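Local coordinates for 35 kDa hemin binding protein (Porphyromonas gingivalis, PDB 5Y1A) that probably works as a hemin-binding, thioredoxin-like cargo protein of the type IX secretion system, although its catalytic activity remains uncertain, at residues Glu46-Gly49 with Tyr50-Gly53; Asn132-Met135 with Lys136-Asp140; Arg329-Asn333 with Gly334-Phe338. All blocks are in the same frame, centred on the assembly; numbering follows the deposited sequence. Where two conformers were deposited one is given.

Contact 1. Residues Glu46-Gly49 with Tyr50-Gly53; sequences EWCG and YCPG
C48 and C51 meet across a type I beta turn that runs from one to the other, and, placed where the chain enters helix 51-63, they fit a thioredoxin-type CxxC motif, probably the redox-active pair of this domain. The sulfurs sit next to each other, but their separation in the model is doubtful and says little about whether a disulfide is present. What closes the turn is backbone: C51 N donates to C48 O at 3.1 Å, at 156°. The N-H comes from above the carbonyl plane, 62° out of it. SG of C48 is swung anti to its own amide nitrogen (chi1 170°), and this carries it over the turn to 3.4 Å from C51 N.

The next layer is P52. Its CD packs 3.5 Å from C48 O and equally 3.5 Å from G49 O, filling the place where the first turn of the helix would otherwise put an N-H, which proline lacks. Y50 is exposed; CD1, at the edge of the ring, comes 3.6 Å from G49 C, and its CB brushes SG of C48.

Farther out, the loop is held by a loop of the chain that follows strand 179-186. Both carboxylate oxygens of E46 accept backbone N-H groups, from I192 and N193, W47 O takes the side-chain amide of N196, and P52 rests on Q195. E46 N donates to OD2 of D82. Back at the helix start, one water links G49 O to G53 N, donating to the carbonyl at 2.7 Å and accepting from the amide at 3.0 Å.

Contact 2. Residues Asn132-Met135 with Lys136-Asp140; sequences NKIM and KGFGD
I134 and M135 pack against F138 in a local contact along the last turn of helix 127-138, a helix laid over the central sheet of the thioredoxin domain. I134 and F138 are one turn apart and run alongside each other from the same flank of the helix, with CG2 of I134 at 3.7 Å from CE2 of F138. That methyl reaches the ring because it is the branch set anti to the backbone nitrogen, while CG1 takes the position beside that nitrogen (chi1 -66°). M135 behaves differently. Its chain folds back at chi2 and chi3 and crosses the phenylalanine at a slant, bringing SD to 5.2 Å from the centroid of the F138 ring, 60° off the ring normal: an oblique Met-aromatic contact.

The ring and the isoleucine look down onto the sheet. I134 touches L40 and V73, F138 touches V38 and V73, and Y69 meets the F138 ring with the planes at about 45°; M135 instead leans on L65. Behind the side chains runs ordinary helical bonding, such as F138 N to I134 O at 3.0 Å, until G139 turns away with positive phi. Its amide still reaches back to M135 O at 3.1 Å, and a water donates to both M135 O and G139 O, bridging the end of the helix.

K133 carries NZ to OD1 of N121 and to S123 O, and NZ of K36 takes the carbonyl of G137. The cluster of I134, M135 and F138 itself is apolar and sulfur-aromatic, so its side chains meet by van der Waals packing rather than charge, while M135 O beside it is gripped by both an amide and a water.

Contact 3. Residues Arg329-Asn333 with Gly334-Phe338; sequences RITAN and GVMHF
R329 begins the exchange by laying its aliphatic chain between M336 and F338. With CG anti to the backbone nitrogen (chi1 176°), the arm rises over that side of the sheet; CD then lies 3.5 Å from SD of M336 and 3.7 Å from CE1 of F338, while CG sits over one face of the phenyl ring. The guanidinium stands nearly perpendicular to the ring, 85° between planes, and its NH2 makes a long, weak ion pair with E307. I330 pairs with H337 through two backbone bonds, and its O lies in the plane of the imidazole at the ring edge, 3.3 Å from CD2 of H337. T331 is back on the face of R329 and M336, where its OG1 meets CG and CE of M336, each at 4.0 Å. A332 and V335 form the last hydrogen-bonded pair: A332 N donates to V335 O at 2.9 Å, and V335 N returns the bond to A332 O at 3.1 Å. N333 and G334 then take the two corner positions, both with positive phi. This is the classic two-residue beta hairpin with a type I' turn, here Asn-Gly, joining strands 324-332 and 335-343 at the edge of the C-terminal antiparallel sheet, consistent with the small C-terminal beta domain of type IX secretion cargo.

In the fold
The three contacts follow one another along the chain and none touches another. Contacts 1 and 2 share the thioredoxin domain: strand 34-44 leads into the CxxC loop of contact 1, and the helix of contact 2 packs on that same strand, with their centres 26 Å apart and nearest atoms about 12 Å apart. Contact 2 therefore belongs to the frame of the domain rather than to the cysteine site. Contact 3 lies in the separate C-terminal sheet, its centre 46 Å from contact 1 and 57 Å from contact 2, on the opposite side of the chain's centre from the latter. The hairpin is thus remote from the probable redox pair.

Contact 1. Residues Glu46-Gly49 with Tyr50-Gly53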
ATOM      1  N   GLU A  46       0.721   7.002  17.080  1.00 10.49           N
ATOM      2  CA  GLU A  46      -0.397   6.573  17.932  1.00 11.45           C
ATOM      3  C   GLU A  46      -0.398   7.254  19.303  1.00 11.23           C
ATOM      4  O   GLU A  46      -1.456   7.417  19.929  1.00 12.06           O
ATOM      5  CB  GLU A  46      -0.403   5.054  18.043  1.00 11.47           C
ATOM      6  CG  GLU A  46      -0.915   4.413  16.734  1.00 11.65           C
ATOM      7  CD  GLU A  46      -0.977   2.893  16.773  1.00 12.17           C
ATOM      8  OE1 GLU A  46      -0.404   2.308  17.716  1.00 12.50           O
ATOM      9  OE2 GLU A  46      -1.577   2.293  15.840  1.00 11.67           O
ATOM     10  N   TRP A  47       0.784   7.686  19.742  1.00 11.21           N
ATOM     11  CA  TRP A  47       0.919   8.413  21.019  1.00 11.70           C
ATOM     12  C   TRP A  47       0.609   9.910  20.894  1.00 12.20           C
ATOM     13  O   TRP A  47       0.520  10.625  21.906  1.00 12.55           O
ATOM     14  CB  TRP A  47       2.320   8.194  21.632  1.00 11.76           C
ATOM     15  CG  TRP A  47       3.462   8.491  20.669  1.00 12.20           C
ATOM     16  CD1 TRP A  47       4.260   7.575  20.040  1.00 12.77           C
ATOM     17  CD2 TRP A  47       3.914   9.788  20.220  1.00 14.20           C
ATOM     18  NE1 TRP A  47       5.177   8.222  19.235  1.00 13.07           N
ATOM     19  CE2 TRP A  47       4.993   9.573  19.334  1.00 13.41           C
ATOM     20  CE3 TRP A  47       3.515  11.113  20.494  1.00 12.61           C
ATOM     21  CZ2 TRP A  47       5.660  10.632  18.677  1.00 12.17           C
ATOM     22  CZ3 TRP A  47       4.187  12.157  19.872  1.00 13.19           C
ATOM     23  CH2 TRP A  47       5.250  11.908  18.965  1.00 12.89           C
ATOM     24  N   CYS A  48       0.445  10.386  19.664  1.00 12.02           N
ATOM     25  CA  CYS A  48       0.320  11.825  19.382  1.00 12.38           C
ATOM     26  C   CYS A  48      -1.149  12.266  19.467  1.00 11.65           C
ATOM     27  O   CYS A  48      -1.961  11.932  18.601  1.00 11.27           O
ATOM     28  CB  CYS A  48       0.926  12.128  18.006  1.00 12.17           C
ATOM     29  SG  CYS A  48       0.608  13.791  17.371  1.00 16.83           S
ATOM     30  N   GLY A  49      -1.495  12.975  20.547  1.00 10.65           N
ATOM     31  CA  GLY A  49      -2.897  13.370  20.781  1.00 12.13           C
ATOM     32  C   GLY A  49      -3.459  14.332  19.738  1.00 11.68           C
ATOM     33  O   GLY A  49      -4.662  14.386  19.515  1.00 12.66           O
ATOM     34  N   TYR A  50      -2.567  15.101  19.123  1.00 12.20           N
ATOM     35  CA  TYR A  50      -2.931  16.059  18.078  1.00 12.80           C
ATOM     36  C   TYR A  50      -3.165  15.408  16.721  1.00 12.46           C
ATOM     37  O   TYR A  50      -3.732  16.031  15.830  1.00 12.05           O
ATOM     38  CB  TYR A  50      -1.841  17.124  17.955  1.00 13.98           C
ATOM     39  CG  TYR A  50      -1.635  17.990  19.193  1.00 15.65           C
ATOM     40  CD1 TYR A  50      -2.326  17.741  20.381  1.00 18.22           C
ATOM     41  CD2 TYR A  50      -0.724  19.039  19.172  1.00 17.22           C
ATOM     42  CE1 TYR A  50      -2.117  18.531  21.530  1.00 20.11           C
ATOM     43  CE2 TYR A  50      -0.512  19.846  20.306  1.00 18.82           C
ATOM     44  CZ  TYR A  50      -1.209  19.584  21.478  1.00 19.96           C
ATOM     45  OH  TYR A  50      -1.002  20.363  22.603  1.00 21.46           O
ATOM     46  N   CYS A  51      -2.699  14.167  16.552  1.00 12.29           N
ATOM     47  CA  CYS A  51      -2.734  13.527  15.243  1.00 11.99           C
ATOM     48  C   CYS A  51      -4.140  13.234  14.646  1.00 11.89           C
ATOM     49  O   CYS A  51      -4.327  13.463  13.470  1.00 11.68           O
ATOM     50  CB  CYS A  51      -1.828  12.292  15.191  1.00 12.14           C
ATOM     51  SG  CYS A  51      -0.074  12.780  15.093  1.00 13.36           S
ATOM     52  N   PRO A  52      -5.108  12.725  15.441  1.00 11.90           N
ATOM     53  CA  PRO A  52      -6.472  12.590  14.908  1.00 12.17           C
ATOM     54  C   PRO A  52      -7.035  13.909  14.320  1.00 12.41           C
ATOM     55  O   PRO A  52      -7.703  13.898  13.276  1.00 12.69           O
ATOM     56  CB  PRO A  52      -7.275  12.135  16.152  1.00 12.48           C
ATOM     57  CG  PRO A  52      -6.258  11.333  16.949  1.00 11.36           C
ATOM     58  CD  PRO A  52      -5.011  12.203  16.828  1.00 12.18           C
ATOM     59  N   GLY A  53      -6.765  15.027  15.003  1.00 11.82           N
ATOM     60  CA  GLY A  53      -7.201  16.351  14.549  1.00 12.31           C
ATOM     61  C   GLY A  53      -6.584  16.712  13.206  1.00 12.29           C
ATOM     62  O   GLY A  53      -7.267  17.201  12.320  1.00 11.78           O
TER
HETATM   63  O   HOH W   1      -6.594  15.473  17.926  1.00 12.00           O

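Contact 2. Residues Asn132-Met135 with Lys136-Asp140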
ATOM      1  N   ASN A 132      -5.618  24.782  -0.073  1.00 15.79           N
ATOM      2  CA  ASN A 132      -4.757  25.644  -0.883  1.00 16.10           C
ATOM      3  C   ASN A 132      -3.396  25.007  -1.186  1.00 15.75           C
ATOM      4  O   ASN A 132      -2.904  25.100  -2.322  1.00 15.47           O
ATOM      5  CB  ASN A 132      -4.574  27.013  -0.232  1.00 16.54           C
ATOM      6  CG  ASN A 132      -5.857  27.894  -0.295  1.00 19.86           C
ATOM      7  OD1 ASN A 132      -5.949  28.891   0.404  1.00 25.37           O
ATOM      8  ND2 ASN A 132      -6.823  27.509  -1.108  1.00 22.97           N
ATOM      9  N   LYS A 133      -2.818  24.332  -0.193  1.00 15.33           N
ATOM     10  CA  LYS A 133      -1.564  23.573  -0.398  1.00 15.18           C
ATOM     11  C   LYS A 133      -1.772  22.448  -1.410  1.00 14.66           C
ATOM     12  O   LYS A 133      -0.927  22.246  -2.304  1.00 13.98           O
ATOM     13  CB  LYS A 133      -1.032  23.008   0.935  1.00 15.30           C
ATOM     14  CG  LYS A 133      -0.095  23.941   1.726  1.00 15.45           C
ATOM     15  CD  LYS A 133       0.442  23.225   2.982  1.00 16.95           C
ATOM     16  CE  LYS A 133       1.602  23.963   3.593  1.00 20.54           C
ATOM     17  NZ  LYS A 133       2.231  23.220   4.728  1.00 21.96           N
ATOM     18  N   ILE A 134      -2.897  21.730  -1.294  1.00 13.96           N
ATOM     19  CA  ILE A 134      -3.238  20.669  -2.251  1.00 13.76           C
ATOM     20  C   ILE A 134      -3.373  21.235  -3.668  1.00 14.62           C
ATOM     21  O   ILE A 134      -2.843  20.673  -4.622  1.00 14.16           O
ATOM     22  CB  ILE A 134      -4.537  19.949  -1.858  1.00 14.03           C
ATOM     23  CG1 ILE A 134      -4.337  19.176  -0.534  1.00 12.47           C
ATOM     24  CG2 ILE A 134      -5.030  19.069  -3.003  1.00 14.44           C
ATOM     25  CD1 ILE A 134      -5.675  18.556   0.081  1.00 13.18           C
ATOM     26  N   MET A 135      -4.051  22.372  -3.794  1.00 14.90           N
ATOM     27  CA  MET A 135      -4.268  22.955  -5.116  1.00 16.04           C
ATOM     28  C   MET A 135      -2.954  23.425  -5.742  1.00 16.40           C
ATOM     29  O   MET A 135      -2.778  23.343  -6.964  1.00 17.17           O
ATOM     30  CB  MET A 135      -5.360  24.043  -5.073  1.00 16.39           C
ATOM     31  CG  MET A 135      -6.772  23.446  -4.888  1.00 15.48           C
ATOM     32  SD  MET A 135      -7.348  22.241  -6.097  1.00 17.65           S
ATOM     33  CE  MET A 135      -7.174  23.117  -7.644  1.00 22.02           C
ATOM     34  N   LYS A 136      -2.024  23.865  -4.904  0.50 16.82           N
ATOM     35  CA  LYS A 136      -0.690  24.224  -5.356  0.50 17.44           C
ATOM     36  C   LYS A 136       0.012  22.979  -5.905  0.50 17.37           C
ATOM     37  O   LYS A 136       0.701  23.032  -6.928  0.50 17.16           O
ATOM     38  CB  LYS A 136       0.096  24.815  -4.190  0.50 18.05           C
ATOM     39  CG  LYS A 136       1.301  25.652  -4.577  0.50 18.88           C
ATOM     40  CD  LYS A 136       1.532  26.732  -3.521  0.50 21.16           C
ATOM     41  CE  LYS A 136       3.002  26.914  -3.187  0.50 21.69           C
ATOM     42  NZ  LYS A 136       3.887  26.940  -4.387  0.50 23.94           N
ATOM     43  N   GLY A 137      -0.194  21.857  -5.226  1.00 17.60           N
ATOM     44  CA  GLY A 137       0.294  20.551  -5.693  1.00 17.34           C
ATOM     45  C   GLY A 137      -0.255  20.194  -7.058  1.00 17.65           C
ATOM     46  O   GLY A 137       0.472  19.653  -7.897  1.00 16.75           O
ATOM     47  N   PHE A 138      -1.539  20.511  -7.294  1.00 17.25           N
ATOM     48  CA  PHE A 138      -2.138  20.289  -8.602  1.00 17.54           C
ATOM     49  C   PHE A 138      -1.580  21.156  -9.731  1.00 18.34           C
ATOM     50  O   PHE A 138      -1.555  20.706 -10.886  1.00 17.25           O
ATOM     51  CB  PHE A 138      -3.659  20.403  -8.551  1.00 16.92           C
ATOM     52  CG  PHE A 138      -4.319  19.142  -8.106  1.00 15.80           C
ATOM     53  CD1 PHE A 138      -4.272  18.001  -8.908  1.00 14.56           C
ATOM     54  CD2 PHE A 138      -4.963  19.080  -6.881  1.00 16.32           C
ATOM     55  CE1 PHE A 138      -4.875  16.834  -8.498  1.00 14.01           C
ATOM     56  CE2 PHE A 138      -5.567  17.890  -6.449  1.00 14.91           C
ATOM     57  CZ  PHE A 138      -5.526  16.771  -7.263  1.00 13.80           C
ATOM     58  N   GLY A 139      -1.152  22.372  -9.391  1.00 19.03           N
ATOM     59  CA  GLY A 139      -0.638  23.331 -10.391  1.00 20.63           C
ATOM     60  C   GLY A 139      -1.655  23.570 -11.495  1.00 20.65           C
ATOM     61  O   GLY A 139      -2.839  23.812 -11.221  1.00 22.08           O
ATOM     62  N   ASP A 140      -1.223  23.461 -12.750  1.00 21.55           N
ATOM     63  CA  ASP A 140      -2.152  23.600 -13.885  1.00 21.01           C
ATOM     64  C   ASP A 140      -2.967  22.327 -14.183  1.00 20.94           C
ATOM     65  O   ASP A 140      -3.673  22.254 -15.197  1.00 21.76           O
ATOM     66  CB  ASP A 140      -1.406  24.112 -15.143  1.00 21.82           C
ATOM     67  CG  ASP A 140      -0.410  23.092 -15.721  1.00 21.99           C
ATOM     68  OD1 ASP A 140      -0.347  21.922 -15.261  1.00 19.59           O
ATOM     69  OD2 ASP A 140       0.316  23.460 -16.671  1.00 23.36           O
TER
HETATM   70  O   HOH W   2      -4.133  24.405  -8.925  1.00 34.76           O

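Contact 3. Residues Arg329-Asn333 with Gly334-Phe338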
ATOM      1  N   ARG A 329      -3.768 -27.470   6.367  1.00 22.14           N
ATOM      2  CA  ARG A 329      -2.455 -27.738   6.932  1.00 23.40           C
ATOM      3  C   ARG A 329      -2.528 -29.162   7.478  1.00 24.16           C
ATOM      4  O   ARG A 329      -3.261 -29.424   8.438  1.00 23.70           O
ATOM      5  CB  ARG A 329      -2.136 -26.706   8.008  1.00 24.09           C
ATOM      6  CG  ARG A 329      -0.827 -26.909   8.762  1.00 25.87           C
ATOM      7  CD  ARG A 329      -0.427 -25.626   9.491  1.00 29.97           C
ATOM      8  NE  ARG A 329      -1.138 -25.432  10.760  1.00 32.60           N
ATOM      9  CZ  ARG A 329      -1.105 -24.308  11.473  1.00 33.85           C
ATOM     10  NH1 ARG A 329      -0.410 -23.262  11.039  1.00 34.50           N
ATOM     11  NH2 ARG A 329      -1.779 -24.218  12.612  1.00 35.00           N
ATOM     12  N   ILE A 330      -1.804 -30.085   6.842  0.50 24.18           N
ATOM     13  CA  ILE A 330      -1.792 -31.486   7.278  0.50 24.47           C
ATOM     14  C   ILE A 330      -0.401 -31.925   7.697  0.50 24.75           C
ATOM     15  O   ILE A 330       0.542 -31.850   6.910  0.50 24.64           O
ATOM     16  CB  ILE A 330      -2.255 -32.483   6.186  0.50 24.72           C
ATOM     17  CG1 ILE A 330      -3.194 -31.838   5.174  0.50 24.74           C
ATOM     18  CG2 ILE A 330      -2.883 -33.718   6.827  0.50 24.49           C
ATOM     19  CD1 ILE A 330      -3.603 -32.779   4.075  0.50 24.31           C
ATOM     20  N   THR A 331      -0.291 -32.395   8.938  1.00 24.90           N
ATOM     21  CA  THR A 331       0.958 -32.927   9.465  1.00 25.70           C
ATOM     22  C   THR A 331       0.905 -34.442   9.277  1.00 25.54           C
ATOM     23  O   THR A 331       0.015 -35.116   9.801  1.00 25.70           O
ATOM     24  CB  THR A 331       1.169 -32.547  10.931  1.00 25.84           C
ATOM     25  OG1 THR A 331       1.058 -31.124  11.064  1.00 26.60           O
ATOM     26  CG2 THR A 331       2.567 -32.966  11.403  1.00 27.15           C
ATOM     27  N   ALA A 332       1.837 -34.960   8.483  1.00 25.70           N
ATOM     28  CA  ALA A 332       1.852 -36.380   8.142  1.00 25.57           C
ATOM     29  C   ALA A 332       3.288 -36.782   7.867  1.00 26.06           C
ATOM     30  O   ALA A 332       4.034 -36.049   7.175  1.00 24.86           O
ATOM     31  CB  ALA A 332       0.982 -36.647   6.914  1.00 25.62           C
ATOM     32  N   ASN A 333       3.672 -37.933   8.418  1.00 26.02           N
ATOM     33  CA  ASN A 333       4.991 -38.506   8.172  1.00 26.70           C
ATOM     34  C   ASN A 333       6.112 -37.542   8.571  1.00 25.74           C
ATOM     35  O   ASN A 333       7.158 -37.453   7.904  1.00 26.18           O
ATOM     36  CB  ASN A 333       5.090 -38.932   6.705  1.00 27.46           C
ATOM     37  CG  ASN A 333       3.913 -39.798   6.283  1.00 30.44           C
ATOM     38  OD1 ASN A 333       3.579 -40.773   6.962  1.00 35.09           O
ATOM     39  ND2 ASN A 333       3.260 -39.428   5.188  1.00 32.99           N
ATOM     40  N   GLY A 334       5.874 -36.805   9.655  1.00 23.94           N
ATOM     41  CA  GLY A 334       6.869 -35.897  10.186  1.00 22.78           C
ATOM     42  C   GLY A 334       7.105 -34.622   9.397  1.00 21.72           C
ATOM     43  O   GLY A 334       8.097 -33.938   9.633  1.00 21.23           O
ATOM     44  N   VAL A 335       6.204 -34.302   8.460  1.00 20.47           N
ATOM     45  CA  VAL A 335       6.284 -33.044   7.708  1.00 20.49           C
ATOM     46  C   VAL A 335       4.924 -32.339   7.771  1.00 20.74           C
ATOM     47  O   VAL A 335       3.885 -32.997   7.695  1.00 19.95           O
ATOM     48  CB  VAL A 335       6.749 -33.253   6.214  1.00 20.69           C
ATOM     49  CG1 VAL A 335       6.503 -32.000   5.350  1.00 20.44           C
ATOM     50  CG2 VAL A 335       8.223 -33.651   6.139  1.00 20.20           C
ATOM     51  N   MET A 336       4.955 -31.016   7.945  1.00 21.36           N
ATOM     52  CA  MET A 336       3.757 -30.171   7.910  1.00 22.60           C
ATOM     53  C   MET A 336       3.574 -29.658   6.475  1.00 23.10           C
ATOM     54  O   MET A 336       4.401 -28.881   5.973  1.00 23.58           O
ATOM     55  CB  MET A 336       3.869 -29.022   8.933  1.00 22.44           C
ATOM     56  CG  MET A 336       2.648 -28.091   9.030  1.00 23.78           C
ATOM     57  SD  MET A 336       2.812 -26.712  10.216  1.00 22.69           S
ATOM     58  CE  MET A 336       2.870 -27.602  11.776  1.00 25.92           C
ATOM     59  N   HIS A 337       2.502 -30.121   5.836  1.00 22.96           N
ATOM     60  CA  HIS A 337       2.150 -29.808   4.428  1.00 24.33           C
ATOM     61  C   HIS A 337       1.053 -28.747   4.365  1.00 24.39           C
ATOM     62  O   HIS A 337       0.224 -28.664   5.272  1.00 24.16           O
ATOM     63  CB  HIS A 337       1.578 -31.050   3.737  1.00 24.39           C
ATOM     64  CG  HIS A 337       2.458 -32.260   3.806  1.00 26.45           C
ATOM     65  ND1 HIS A 337       3.446 -32.516   2.876  1.00 27.64           N
ATOM     66  CD2 HIS A 337       2.477 -33.301   4.670  1.00 27.36           C
ATOM     67  CE1 HIS A 337       4.035 -33.663   3.167  1.00 27.71           C
ATOM     68  NE2 HIS A 337       3.475 -34.154   4.258  1.00 28.16           N
ATOM     69  N   PHE A 338       1.049 -27.944   3.299  1.00 24.57           N
ATOM     70  CA  PHE A 338       0.012 -26.934   3.070  1.00 24.76           C
ATOM     71  C   PHE A 338      -0.580 -27.209   1.689  1.00 25.00           C
ATOM     72  O   PHE A 338       0.152 -27.228   0.700  1.00 24.78           O
ATOM     73  CB  PHE A 338       0.601 -25.516   3.118  1.00 25.44           C
ATOM     74  CG  PHE A 338       1.160 -25.133   4.469  1.00 27.11           C
ATOM     75  CD1 PHE A 338       0.458 -24.278   5.310  1.00 28.60           C
ATOM     76  CD2 PHE A 338       2.384 -25.645   4.906  1.00 28.21           C
ATOM     77  CE1 PHE A 338       0.962 -23.926   6.571  1.00 29.29           C
ATOM     78  CE2 PHE A 338       2.901 -25.309   6.150  1.00 28.93           C
ATOM     79  CZ  PHE A 338       2.192 -24.442   6.987  1.00 28.77           C
TER